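Local coordinates for protein putative peptidase (Chlamydophila abortus, PDB 3CE2) that is a putative zinc metallopeptidase of the M3B family that probably cleaves a variety of small bioactive peptides, at residues P51-L56 with T111-L116; C266-L271 with I276-Y281; I285-K290 with G587-I592. All blocks are in the same frame, centred on the assembly; numbering follows the deposited sequence.

Interaction 1 lays a loop against helix 101-120 at the periphery, its centre about 30 Å from that of the chain. Interactions 2 and 3 lie nearer the chain centre, at about 18 and 21 Å, and share helix 278-289. Interaction 1 stands about 35 Å from interaction 2 between centres. Interaction 2 joins the start of the shared helix to the helix just before it in sequence. Interaction 3 joins its later part to helix 590-607, nearly 300 residues on. Each contact mixes buried and more open residues. Interaction 1 rests on a tryptophan edge, interaction 2 on leucines, a tyrosine face and one backbone bond, and interaction 3 on aliphatic methyls alone.

Interaction 1: residues P51-L56 with T111-L116; sequences PTWPAL and THLHTL
Trp53 turns the six-membered end of its indole edge-on to helix 101-120. Its CH2 lies 3.8 Å from Leu113 O, and that oxygen sits in the plane of the ring. The same carbon touches the methyl Leu113 CD2 at 4.0 Å. The next rim atom, Trp53 CZ3, is 4.2 Å from Leu116 CB. The ring edge thus spans one turn of the helix. Beside it, Thr52 OG1 meets Leu116 CD2 at 3.6 Å, and these two side chains cross at about a right angle. The indole reaches the helix because its CG stands opposite the carbonyl carbon of Trp53, at chi1 -64°. Thr52 CB lies over one indole face, 4.1 Å above the plane and towards the rim.

Further out, Glu120 of the same helix ties down the loop. Its carboxylate accepts from the backbone N of both Thr52 and Trp53. Phe117 meets the indole edge-to-face, Phe43 adds another ring, and Ile79 brings in helix 66-96. No hydrogen bond passes directly between 51-56 and 111-116. The contact is therefore mostly apolar packing, with the Thr52 hydroxyl and a carbonyl oxygen meeting carbon atoms, and Glu120 supplies polar hold on the loop at Thr52 and Trp53.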
loop_
_atom_site.group_PDB
_atom_site.type_symbol
_atom_site.label_atom_id
_atom_site.label_comp_id
_atom_site.label_asym_id
_atom_site.label_seq_id
_atom_site.Cartn_x
_atom_site.Cartn_y
_atom_site.Cartn_z
ATOM N N PRO A 51 -10.367 -27.557 -22.147
ATOM C CA PRO A 51 -10.325 -27.232 -20.699
ATOM C C PRO A 51 -9.408 -28.126 -19.851
ATOM O O PRO A 51 -9.443 -29.352 -19.970
ATOM C CB PRO A 51 -11.786 -27.394 -20.253
ATOM C CG PRO A 51 -12.371 -28.356 -21.226
ATOM C CD PRO A 51 -11.690 -28.075 -22.549
ATOM N N THR A 52 -8.608 -27.505 -18.987
ATOM C CA THR A 52 -7.639 -28.229 -18.147
ATOM C C THR A 52 -8.246 -28.730 -16.828
ATOM O O THR A 52 -7.779 -29.700 -16.229
ATOM C CB THR A 52 -6.436 -27.332 -17.827
ATOM O OG1 THR A 52 -6.225 -26.421 -18.914
ATOM C CG2 THR A 52 -5.178 -28.170 -17.590
ATOM N N TRP A 53 -9.273 -28.024 -16.375
ATOM C CA TRP A 53 -10.108 -28.464 -15.278
ATOM C C TRP A 53 -11.533 -28.619 -15.806
ATOM O O TRP A 53 -12.224 -27.620 -16.050
ATOM C CB TRP A 53 -10.053 -27.438 -14.152
ATOM C CG TRP A 53 -8.681 -27.314 -13.582
ATOM C CD1 TRP A 53 -8.069 -28.178 -12.708
ATOM C CD2 TRP A 53 -7.731 -26.288 -13.863
ATOM N NE1 TRP A 53 -6.800 -27.742 -12.427
ATOM C CE2 TRP A 53 -6.567 -26.583 -13.121
ATOM C CE3 TRP A 53 -7.756 -25.142 -14.663
ATOM C CZ2 TRP A 53 -5.435 -25.768 -13.149
ATOM C CZ3 TRP A 53 -6.632 -24.331 -14.700
ATOM C CH2 TRP A 53 -5.483 -24.648 -13.942
ATOM N N PRO A 54 -11.971 -29.869 -16.016
ATOM C CA PRO A 54 -13.325 -30.077 -16.536
ATOM C C PRO A 54 -14.297 -30.039 -15.354
ATOM O O PRO A 54 -15.437 -29.588 -15.481
ATOM C CB PRO A 54 -13.256 -31.478 -17.183
ATOM C CG PRO A 54 -11.889 -32.085 -16.766
ATOM C CD PRO A 54 -11.270 -31.140 -15.748
ATOM N N ALA A 55 -13.797 -30.490 -14.207
ATOM C CA ALA A 55 -14.449 -30.349 -12.912
ATOM C C ALA A 55 -14.982 -28.927 -12.633
ATOM O O ALA A 55 -15.914 -28.749 -11.856
ATOM C CB ALA A 55 -13.481 -30.778 -11.808
ATOM N N LEU A 56 -14.398 -27.920 -13.266
ATOM C CA LEU A 56 -14.790 -26.558 -13.002
ATOM C C LEU A 56 -15.661 -25.968 -14.089
ATOM O O LEU A 56 -15.897 -24.763 -14.108
ATOM C CB LEU A 56 -13.563 -25.682 -12.779
ATOM C CG LEU A 56 -12.835 -25.899 -11.450
ATOM C CD1 LEU A 56 -11.427 -25.336 -11.499
ATOM C CD2 LEU A 56 -13.617 -25.264 -10.307
ATOM N N THR A 111 2.645 -19.120 -14.262
ATOM C CA THR A 111 1.920 -17.913 -14.584
ATOM C C THR A 111 0.854 -18.227 -15.640
ATOM O O THR A 111 -0.300 -17.789 -15.542
ATOM C CB THR A 111 2.876 -16.778 -15.066
ATOM O OG1 THR A 111 3.774 -16.451 -14.002
ATOM C CG2 THR A 111 2.080 -15.493 -15.477
ATOM N N HIS A 112 1.244 -18.990 -16.655
ATOM C CA HIS A 112 0.320 -19.332 -17.723
ATOM C C HIS A 112 -0.830 -20.132 -17.112
ATOM O O HIS A 112 -1.991 -19.877 -17.409
ATOM C CB HIS A 112 1.040 -20.143 -18.801
ATOM C CG HIS A 112 0.127 -20.739 -19.826
ATOM N ND1 HIS A 112 -0.619 -19.969 -20.699
ATOM C CD2 HIS A 112 -0.150 -22.032 -20.129
ATOM C CE1 HIS A 112 -1.323 -20.763 -21.488
ATOM N NE2 HIS A 112 -1.054 -22.019 -21.167
ATOM N N LEU A 113 -0.487 -21.080 -16.241
ATOM C CA LEU A 113 -1.485 -21.876 -15.513
ATOM C C LEU A 113 -2.509 -21.041 -14.739
ATOM O O LEU A 113 -3.699 -21.354 -14.737
ATOM C CB LEU A 113 -0.806 -22.863 -14.571
ATOM C CG LEU A 113 -0.737 -24.235 -15.216
ATOM C CD1 LEU A 113 -0.509 -25.372 -14.193
ATOM C CD2 LEU A 113 -2.043 -24.411 -15.956
ATOM N N HIS A 114 -2.039 -19.982 -14.088
ATOM C CA HIS A 114 -2.917 -19.097 -13.353
ATOM C C HIS A 114 -3.871 -18.403 -14.283
ATOM O O HIS A 114 -5.018 -18.173 -13.926
ATOM C CB HIS A 114 -2.130 -18.054 -12.573
ATOM C CG HIS A 114 -1.704 -18.518 -11.214
ATOM N ND1 HIS A 114 -0.624 -19.353 -11.017
ATOM C CD2 HIS A 114 -2.208 -18.258 -9.984
ATOM C CE1 HIS A 114 -0.475 -19.585 -9.724
ATOM N NE2 HIS A 114 -1.425 -18.934 -9.076
ATOM N N THR A 115 -3.409 -18.070 -15.479
ATOM C CA THR A 115 -4.263 -17.368 -16.424
ATOM C C THR A 115 -5.321 -18.321 -16.977
ATOM O O THR A 115 -6.444 -17.916 -17.313
ATOM C CB THR A 115 -3.435 -16.710 -17.560
ATOM O OG1 THR A 115 -2.377 -15.937 -16.982
ATOM C CG2 THR A 115 -4.314 -15.768 -18.397
ATOM N N LEU A 116 -4.970 -19.593 -17.037
ATOM C CA LEU A 116 -5.890 -20.592 -17.534
ATOM C C LEU A 116 -6.987 -20.750 -16.489
ATOM O O LEU A 116 -8.176 -20.570 -16.770
ATOM C CB LEU A 116 -5.152 -21.915 -17.750
ATOM C CG LEU A 116 -5.262 -22.602 -19.119
ATOM C CD1 LEU A 116 -5.349 -21.571 -20.258
ATOM C CD2 LEU A 116 -4.065 -23.541 -19.315
#

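Interaction 2: residues C266-L271 with I276-Y281; sequences CLQAAL and IPTTVY
Leu267 and Leu271 reach across between two consecutive helices of the M3 peptidase fold, 266-271 and 278-289, joined by a short loop. Leu267 has CG opposite its own backbone N, at chi1 -179°. This sends CD1 over the face of the Tyr281 ring, 3.6 Å from the ring centroid and 14° off the normal, a CH-pi contact. Its other methyl, CD2, lies 3.8 Å from Thr278 CB. The hydroxyl of Tyr281 hydrogen-bonds to Ala476 O of helix 451-487. That bond anchors the far end of the ring.

Leu271 takes the other common rotamer, with CG opposite the carbonyl carbon. Its CD1 rests 3.8 Å from Thr278 CA and also approaches Tyr281 CB. At the outer side, Gln268 lays CG against the Thr278 methyl CG2 at 3.5 Å. Phe533 and Tyr536 pack round the apolar patch, and Tyr480 touches both Leu267 and Tyr281. Leu267 is about 8 Å from the zinc-binding His484, measured between side chains. The turn is closed by a nearly straight backbone bond, Ile276 N to Leu271 O, 2.8 Å long with an N-H...O angle of 174°.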
loop_
_atom_site.group_PDB
_atom_site.type_symbol
_atom_site.label_atom_id
_atom_site.label_comp_id
_atom_site.label_asym_id
_atom_site.label_seq_id
_atom_site.Cartn_x
_atom_site.Cartn_y
_atom_site.Cartn_z
ATOM N N CYS A 266 -19.178 8.571 -7.196
ATOM C CA CYS A 266 -18.020 7.736 -7.525
ATOM C C CYS A 266 -17.368 7.224 -6.268
ATOM O O CYS A 266 -16.876 6.089 -6.237
ATOM C CB CYS A 266 -17.006 8.520 -8.348
ATOM S SG CYS A 266 -17.734 9.237 -9.813
ATOM N N LEU A 267 -17.370 8.074 -5.238
ATOM C CA LEU A 267 -16.906 7.691 -3.916
ATOM C C LEU A 267 -17.589 6.412 -3.440
ATOM O O LEU A 267 -16.911 5.469 -3.015
ATOM C CB LEU A 267 -17.141 8.816 -2.913
ATOM C CG LEU A 267 -16.658 8.543 -1.481
ATOM C CD1 LEU A 267 -15.124 8.435 -1.358
ATOM C CD2 LEU A 267 -17.175 9.627 -0.580
ATOM N N GLN A 268 -18.919 6.360 -3.530
ATOM C CA GLN A 268 -19.662 5.171 -3.058
ATOM C C GLN A 268 -19.304 3.990 -3.904
ATOM O O GLN A 268 -19.215 2.878 -3.403
ATOM C CB GLN A 268 -21.179 5.365 -3.087
ATOM C CG GLN A 268 -21.697 6.361 -2.049
ATOM C CD GLN A 268 -23.226 6.375 -1.913
ATOM O OE1 GLN A 268 -23.956 6.238 -2.900
ATOM N NE2 GLN A 268 -23.707 6.554 -0.679
ATOM N N ALA A 269 -19.092 4.238 -5.192
ATOM C CA ALA A 269 -18.670 3.175 -6.100
ATOM C C ALA A 269 -17.350 2.566 -5.654
ATOM O O ALA A 269 -17.184 1.357 -5.672
ATOM C CB ALA A 269 -18.573 3.682 -7.549
ATOM N N ALA A 270 -16.418 3.414 -5.251
ATOM C CA ALA A 270 -15.100 2.960 -4.822
ATOM C C ALA A 270 -15.072 2.372 -3.412
ATOM O O ALA A 270 -14.240 1.531 -3.107
ATOM C CB ALA A 270 -14.105 4.111 -4.927
ATOM N N LEU A 271 -15.967 2.822 -2.546
ATOM C CA LEU A 271 -15.923 2.426 -1.140
ATOM C C LEU A 271 -16.715 1.161 -0.863
ATOM O O LEU A 271 -16.645 0.588 0.228
ATOM C CB LEU A 271 -16.467 3.548 -0.251
ATOM C CG LEU A 271 -15.665 4.838 -0.122
ATOM C CD1 LEU A 271 -16.159 5.585 1.080
ATOM C CD2 LEU A 271 -14.200 4.568 0.032
ATOM N N ILE A 276 -17.079 0.560 3.041
ATOM C CA ILE A 276 -16.756 1.716 3.851
ATOM C C ILE A 276 -17.840 2.796 3.723
ATOM O O ILE A 276 -18.236 3.163 2.616
ATOM C CB ILE A 276 -15.416 2.294 3.424
ATOM C CG1 ILE A 276 -14.397 1.157 3.232
ATOM C CG2 ILE A 276 -14.945 3.396 4.405
ATOM C CD1 ILE A 276 -13.601 0.855 4.427
ATOM N N PRO A 277 -18.353 3.286 4.863
ATOM C CA PRO A 277 -19.345 4.356 4.803
ATOM C C PRO A 277 -18.666 5.629 4.322
ATOM O O PRO A 277 -17.543 5.916 4.737
ATOM C CB PRO A 277 -19.799 4.515 6.275
ATOM C CG PRO A 277 -19.273 3.332 6.985
ATOM C CD PRO A 277 -18.052 2.884 6.247
ATOM N N THR A 278 -19.339 6.391 3.468
ATOM C CA THR A 278 -18.730 7.602 2.929
ATOM C C THR A 278 -18.347 8.521 4.076
ATOM O O THR A 278 -17.425 9.343 3.961
ATOM C CB THR A 278 -19.665 8.371 1.982
ATOM O OG1 THR A 278 -20.586 9.141 2.754
ATOM C CG2 THR A 278 -20.427 7.428 1.055
ATOM N N THR A 279 -19.032 8.379 5.199
ATOM C CA THR A 279 -18.775 9.323 6.270
ATOM C C THR A 279 -17.371 9.154 6.824
ATOM O O THR A 279 -16.778 10.086 7.346
ATOM C CB THR A 279 -19.818 9.233 7.386
ATOM O OG1 THR A 279 -19.709 7.961 8.041
ATOM C CG2 THR A 279 -21.221 9.396 6.800
ATOM N N VAL A 280 -16.818 7.962 6.701
ATOM C CA VAL A 280 -15.489 7.752 7.235
ATOM C C VAL A 280 -14.511 8.557 6.382
ATOM O O VAL A 280 -13.622 9.256 6.895
ATOM C CB VAL A 280 -15.123 6.267 7.238
ATOM C CG1 VAL A 280 -13.691 6.079 7.664
ATOM C CG2 VAL A 280 -16.067 5.500 8.144
ATOM N N TYR A 281 -14.706 8.484 5.072
ATOM C CA TYR A 281 -13.841 9.198 4.154
ATOM C C TYR A 281 -14.026 10.684 4.442
ATOM O O TYR A 281 -13.086 11.428 4.747
ATOM C CB TYR A 281 -14.226 8.832 2.722
ATOM C CG TYR A 281 -13.333 9.374 1.636
ATOM C CD1 TYR A 281 -12.475 8.540 0.936
ATOM C CD2 TYR A 281 -13.382 10.727 1.279
ATOM C CE1 TYR A 281 -11.674 9.034 -0.090
ATOM C CE2 TYR A 281 -12.587 11.239 0.263
ATOM C CZ TYR A 281 -11.732 10.392 -0.431
ATOM O OH TYR A 281 -10.936 10.907 -1.457
#

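Interaction 3: residues I285-K290 with G587-I592; sequences IDIVKK and GTVEPI
Ile287 and Ile592 run past each other in opposite directions, side chain against side chain. The branch methyl of Ile287, CG2, meets the terminal methyl of Ile592, CD1, at 3.4 Å. The two branch methyls also approach, with Ile287 CG2 3.9 Å from Ile592 CG2. Ile592 is extended. Its CG1 lies opposite the backbone N, at chi1 -162°, and chi2 is 174°, which carries CD1 across to the other helix. There CD1 also reaches Val288 CG2 at 3.9 Å. The end of Ile592 thus touches two neighbouring residues of helix 278-289. Val288 and Ile592 cross at about a right angle. The long arm of Ile287 goes to a different partner. Its CD1 sits 4.1 Å from Val589 CG2, at the edge of the contact, where the side chains cross at a slant.

This is helix-to-helix packing within the M3 peptidase family region. The later part of helix 278-289 leans on the start of helix 590-607, and the zinc sites lie away from it. Thr588 precedes the turn that leads into helix 590-607. Its OG1 accepts a weak capping bond from Glu590 N, 3.3 Å long, and is also hydrogen-bonded to Asp585 O.

Other helices pack against the same side chains. Phe470 and Val473 of helix 451-487 touch Val288, and so does Phe508 of helix 494-509. Ile592 rests on Ile543 of helix 536-553, and next to it Pro591 packs on Cys547 of the same helix.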
loop_
_atom_site.group_PDB
_atom_site.type_symbol
_atom_site.label_atom_id
_atom_site.label_comp_id
_atom_site.label_asym_id
_atom_site.label_seq_id
_atom_site.Cartn_x
_atom_site.Cartn_y
_atom_site.Cartn_z
ATOM N N ILE A 285 -11.352 13.707 6.157
ATOM C CA ILE A 285 -10.982 14.993 5.566
ATOM C C ILE A 285 -11.262 16.176 6.512
ATOM O O ILE A 285 -10.412 17.067 6.684
ATOM C CB ILE A 285 -11.715 15.232 4.231
ATOM C CG1 ILE A 285 -11.215 14.255 3.166
ATOM C CG2 ILE A 285 -11.503 16.663 3.771
ATOM C CD1 ILE A 285 -12.160 14.110 1.991
ATOM N N ASP A 286 -12.448 16.179 7.129
ATOM C CA ASP A 286 -12.837 17.284 7.990
ATOM C C ASP A 286 -11.919 17.342 9.204
ATOM O O ASP A 286 -11.337 18.395 9.511
ATOM C CB ASP A 286 -14.318 17.210 8.373
ATOM C CG ASP A 286 -15.260 17.161 7.126
ATOM O OD1 ASP A 286 -14.840 17.583 6.022
ATOM O OD2 ASP A 286 -16.428 16.693 7.232
ATOM N N ILE A 287 -11.740 16.216 9.881
ATOM C CA ILE A 287 -10.924 16.239 11.096
ATOM C C ILE A 287 -9.490 16.643 10.784
ATOM O O ILE A 287 -8.882 17.418 11.516
ATOM C CB ILE A 287 -10.971 14.908 11.888
ATOM C CG1 ILE A 287 -12.000 14.993 13.014
ATOM C CG2 ILE A 287 -9.683 14.693 12.588
ATOM C CD1 ILE A 287 -13.472 14.961 12.550
ATOM N N VAL A 288 -8.959 16.133 9.678
ATOM C CA VAL A 288 -7.594 16.436 9.318
ATOM C C VAL A 288 -7.423 17.926 9.024
ATOM O O VAL A 288 -6.498 18.548 9.535
ATOM C CB VAL A 288 -7.102 15.568 8.154
ATOM C CG1 VAL A 288 -5.804 16.115 7.624
ATOM C CG2 VAL A 288 -6.872 14.150 8.639
ATOM N N LYS A 289 -8.320 18.504 8.229
ATOM C CA LYS A 289 -8.282 19.952 7.997
ATOM C C LYS A 289 -8.333 20.749 9.297
ATOM O O LYS A 289 -7.595 21.712 9.454
ATOM C CB LYS A 289 -9.438 20.397 7.111
ATOM C CG LYS A 289 -9.287 20.000 5.667
ATOM C CD LYS A 289 -10.467 20.498 4.835
ATOM C CE LYS A 289 -10.353 19.998 3.402
ATOM N NZ LYS A 289 -11.400 20.608 2.534
ATOM N N LYS A 290 -9.203 20.359 10.230
ATOM C CA LYS A 290 -9.251 21.059 11.505
ATOM C C LYS A 290 -7.981 20.879 12.324
ATOM O O LYS A 290 -7.829 21.552 13.337
ATOM C CB LYS A 290 -10.444 20.642 12.347
ATOM C CG LYS A 290 -11.805 21.110 11.846
ATOM C CD LYS A 290 -12.851 20.605 12.808
ATOM C CE LYS A 290 -14.074 20.091 12.079
ATOM N NZ LYS A 290 -14.588 18.825 12.692
ATOM N N GLY A 587 -15.323 4.436 12.734
ATOM C CA GLY A 587 -16.602 5.131 12.644
ATOM C C GLY A 587 -16.650 6.285 13.638
ATOM O O GLY A 587 -17.557 7.117 13.607
ATOM N N THR A 588 -15.670 6.344 14.532
ATOM C CA THR A 588 -15.610 7.434 15.474
ATOM C C THR A 588 -14.303 8.179 15.320
ATOM O O THR A 588 -13.543 7.978 14.388
ATOM C CB THR A 588 -15.769 6.968 16.942
ATOM O OG1 THR A 588 -14.559 6.358 17.420
ATOM C CG2 THR A 588 -16.897 5.986 17.061
ATOM N N VAL A 589 -14.034 9.012 16.294
ATOM C CA VAL A 589 -13.012 10.003 16.216
ATOM C C VAL A 589 -11.827 9.518 17.045
ATOM O O VAL A 589 -10.740 10.074 16.982
ATOM C CB VAL A 589 -13.667 11.342 16.740
ATOM C CG1 VAL A 589 -12.886 12.023 17.858
ATOM C CG2 VAL A 589 -13.985 12.282 15.587
ATOM N N GLU A 590 -12.031 8.461 17.821
ATOM C CA GLU A 590 -10.996 8.021 18.757
ATOM C C GLU A 590 -9.662 7.637 18.090
ATOM O O GLU A 590 -8.599 8.124 18.485
ATOM C CB GLU A 590 -11.512 6.885 19.644
ATOM C CG GLU A 590 -12.676 7.293 20.571
ATOM C CD GLU A 590 -13.825 6.266 20.600
ATOM O OE1 GLU A 590 -13.578 5.067 20.851
ATOM O OE2 GLU A 590 -14.990 6.659 20.372
ATOM N N PRO A 591 -9.704 6.759 17.079
ATOM C CA PRO A 591 -8.424 6.357 16.535
ATOM C C PRO A 591 -7.632 7.562 16.018
ATOM O O PRO A 591 -6.433 7.673 16.282
ATOM C CB PRO A 591 -8.814 5.419 15.388
ATOM C CG PRO A 591 -10.150 4.908 15.788
ATOM C CD PRO A 591 -10.820 6.095 16.390
ATOM N N ILE A 592 -8.281 8.475 15.307
ATOM C CA ILE A 592 -7.521 9.611 14.803
ATOM C C ILE A 592 -7.001 10.535 15.909
ATOM O O ILE A 592 -5.956 11.165 15.758
ATOM C CB ILE A 592 -8.251 10.396 13.727
ATOM C CG1 ILE A 592 -7.227 11.244 12.973
ATOM C CG2 ILE A 592 -9.357 11.214 14.344
ATOM C CD1 ILE A 592 -7.764 11.978 11.769
#